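Local coordinates for protein 2-aminomuconic 6-semialdehyde dehydrogenase (Pseudomonas sp., PDB 7BZV) that oxidises 2-aminomuconic 6-semialdehyde with NAD+ as cofactor in the meta-cleavage pathway of 2-aminophenol catabolism, working as a tetramer, at residues 309-314 against 371-376. Sequence-based numbering, arbitrary orientation.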
loop_
_atom_site.group_PDB
_atom_site.type_symbol
_atom_site.label_atom_id
_atom_site.label_comp_id
_atom_site.label_asym_id
_atom_site.label_seq_id
_atom_site.Cartn_x
_atom_site.Cartn_y
_atom_site.Cartn_z
ATOM N N GLU B 309 40.006 -23.365 12.990
ATOM C CA GLU B 309 39.578 -24.476 13.841
ATOM C C GLU B 309 38.149 -24.902 13.515
ATOM O O GLU B 309 37.862 -26.102 13.412
ATOM C CB GLU B 309 39.696 -24.090 15.302
ATOM C CG GLU B 309 41.088 -23.785 15.785
ATOM C CD GLU B 309 42.120 -24.884 15.496
ATOM O OE1 GLU B 309 41.792 -26.073 15.473
ATOM O OE2 GLU B 309 43.284 -24.537 15.292
ATOM N N ARG B 310 37.243 -23.943 13.310
ATOM C CA ARG B 310 35.863 -24.319 13.009
ATOM C C ARG B 310 35.789 -25.149 11.731
ATOM O O ARG B 310 34.999 -26.092 11.632
ATOM C CB ARG B 310 34.974 -23.079 12.884
ATOM C CG ARG B 310 34.613 -22.405 14.200
ATOM C CD ARG B 310 33.641 -23.250 15.043
ATOM N NE ARG B 310 32.370 -23.475 14.357
ATOM C CZ ARG B 310 31.269 -22.737 14.524
ATOM N NH1 ARG B 310 31.250 -21.713 15.373
ATOM N NH2 ARG B 310 30.176 -23.032 13.839
ATOM N N ILE B 311 36.603 -24.804 10.738
ATOM C CA ILE B 311 36.633 -25.569 9.504
ATOM C C ILE B 311 37.111 -26.992 9.787
ATOM O O ILE B 311 36.548 -27.968 9.272
ATOM C CB ILE B 311 37.507 -24.839 8.470
ATOM C CG1 ILE B 311 36.776 -23.542 8.009
ATOM C CG2 ILE B 311 37.824 -25.759 7.284
ATOM C CD1 ILE B 311 37.657 -22.548 7.271
ATOM N N LYS B 312 38.120 -27.136 10.648
ATOM C CA LYS B 312 38.590 -28.472 10.994
ATOM C C LYS B 312 37.451 -29.308 11.549
ATOM O O LYS B 312 37.375 -30.515 11.300
ATOM C CB LYS B 312 39.748 -28.415 12.012
ATOM C CG LYS B 312 41.141 -28.226 11.446
ATOM C CD LYS B 312 42.223 -28.181 12.564
ATOM C CE LYS B 312 43.350 -27.172 12.270
ATOM N NZ LYS B 312 44.104 -26.761 13.510
ATOM N N ALA B 313 36.559 -28.695 12.315
ATOM C CA ALA B 313 35.445 -29.444 12.882
ATOM C C ALA B 313 34.283 -29.643 11.913
ATOM O O ALA B 313 33.313 -30.329 12.268
ATOM C CB ALA B 313 34.938 -28.746 14.159
ATOM N N LEU B 314 34.328 -29.054 10.722
ATOM C CA LEU B 314 33.199 -29.162 9.803
ATOM C C LEU B 314 33.147 -30.571 9.234
ATOM O O LEU B 314 34.128 -31.063 8.676
ATOM C CB LEU B 314 33.331 -28.115 8.692
ATOM C CG LEU B 314 32.092 -27.936 7.817
ATOM C CD1 LEU B 314 30.988 -27.228 8.599
ATOM C CD2 LEU B 314 32.372 -27.157 6.525
ATOM N N VAL B 371 35.499 -31.675 -2.625
ATOM C CA VAL B 371 36.545 -30.677 -2.425
ATOM C C VAL B 371 36.517 -30.209 -0.968
ATOM O O VAL B 371 35.481 -30.228 -0.310
ATOM C CB VAL B 371 36.346 -29.493 -3.401
ATOM C CG1 VAL B 371 35.048 -28.746 -3.064
ATOM C CG2 VAL B 371 37.525 -28.585 -3.353
ATOM N N GLU B 372 37.664 -29.754 -0.474
ATOM C CA GLU B 372 37.783 -29.284 0.905
ATOM C C GLU B 372 37.268 -27.844 1.068
ATOM O O GLU B 372 37.529 -26.979 0.221
ATOM C CB GLU B 372 39.234 -29.324 1.354
ATOM C CG GLU B 372 39.810 -30.718 1.439
ATOM C CD GLU B 372 41.264 -30.689 1.822
ATOM O OE1 GLU B 372 41.973 -29.759 1.374
ATOM O OE2 GLU B 372 41.690 -31.591 2.565
ATOM N N PRO B 373 36.623 -27.552 2.190
ATOM C CA PRO B 373 36.350 -26.148 2.534
ATOM C C PRO B 373 37.661 -25.386 2.681
ATOM O O PRO B 373 38.589 -25.839 3.356
ATOM C CB PRO B 373 35.579 -26.248 3.852
ATOM C CG PRO B 373 35.968 -27.613 4.438
ATOM C CD PRO B 373 36.206 -28.489 3.252
ATOM N N THR B 374 37.745 -24.223 2.038
ATOM C CA THR B 374 39.032 -23.587 1.779
ATOM C C THR B 374 38.950 -22.108 2.132
ATOM O O THR B 374 37.936 -21.442 1.884
ATOM C CB THR B 374 39.440 -23.819 0.315
ATOM O OG1 THR B 374 39.557 -25.232 0.086
ATOM C CG2 THR B 374 40.767 -23.158 -0.061
ATOM N N VAL B 375 40.024 -21.594 2.714
ATOM C CA VAL B 375 40.137 -20.166 2.985
ATOM C C VAL B 375 41.506 -19.715 2.510
ATOM O O VAL B 375 42.516 -20.311 2.898
ATOM C CB VAL B 375 39.965 -19.839 4.480
ATOM C CG1 VAL B 375 40.360 -18.412 4.710
ATOM C CG2 VAL B 375 38.561 -20.087 4.918
ATOM N N ILE B 376 41.555 -18.636 1.723
ATOM C CA ILE B 376 42.827 -18.066 1.304
ATOM C C ILE B 376 42.958 -16.640 1.818
ATOM O O ILE B 376 41.981 -16.000 2.218
ATOM C CB ILE B 376 43.024 -18.096 -0.230
ATOM C CG1 ILE B 376 41.847 -17.405 -0.935
ATOM C CG2 ILE B 376 43.170 -19.530 -0.731
ATOM C CD1 ILE B 376 42.027 -17.214 -2.454
#
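This is a helix-on-sheet contact in the alpha/beta catalytic domain of the aldehyde dehydrogenase fold: I311, in the last turn of helix 297-312, and L314, in the chain that follows it, lie against P373 and V375, on the chain that forms strand 374-377. That strand is next to the edge of a seven-stranded mixed sheet, between 351-354 and 394-400. I311 does most of the work by splitting its two branches. With CG2 anti to the backbone N, that methyl reaches the P373 ring, 3.9 Å from CG. The other branch, CG1, leaves beside the backbone N and runs on extended (chi2 165°), which puts I311 CD1 3.5 Å from V375 CG2. The isoleucine thus straddles two residues whose side chains lie on the same face, its course running opposite to that of the proline side chain. T374, between them, turns to the other face, toward F342 of helix 332-348; its OG1 donates to E372 O at 2.7 Å from above the carbonyl plane. M276 and F280 of helix 268-280 and A354 of strand 351-354 also pack against I311, and F280 touches P373 too. On the outer side of the helix, K312 NZ forms a salt bridge with E309 OE2 at 3.0 Å, one turn back. Past I311, L314 N bonds to I311 O at 2.9 Å, and the leucine side chain points to the proline. There L314 CD2 meets P373 CG, 4.2 Å away, the same ring carbon that I311 CG2 touches.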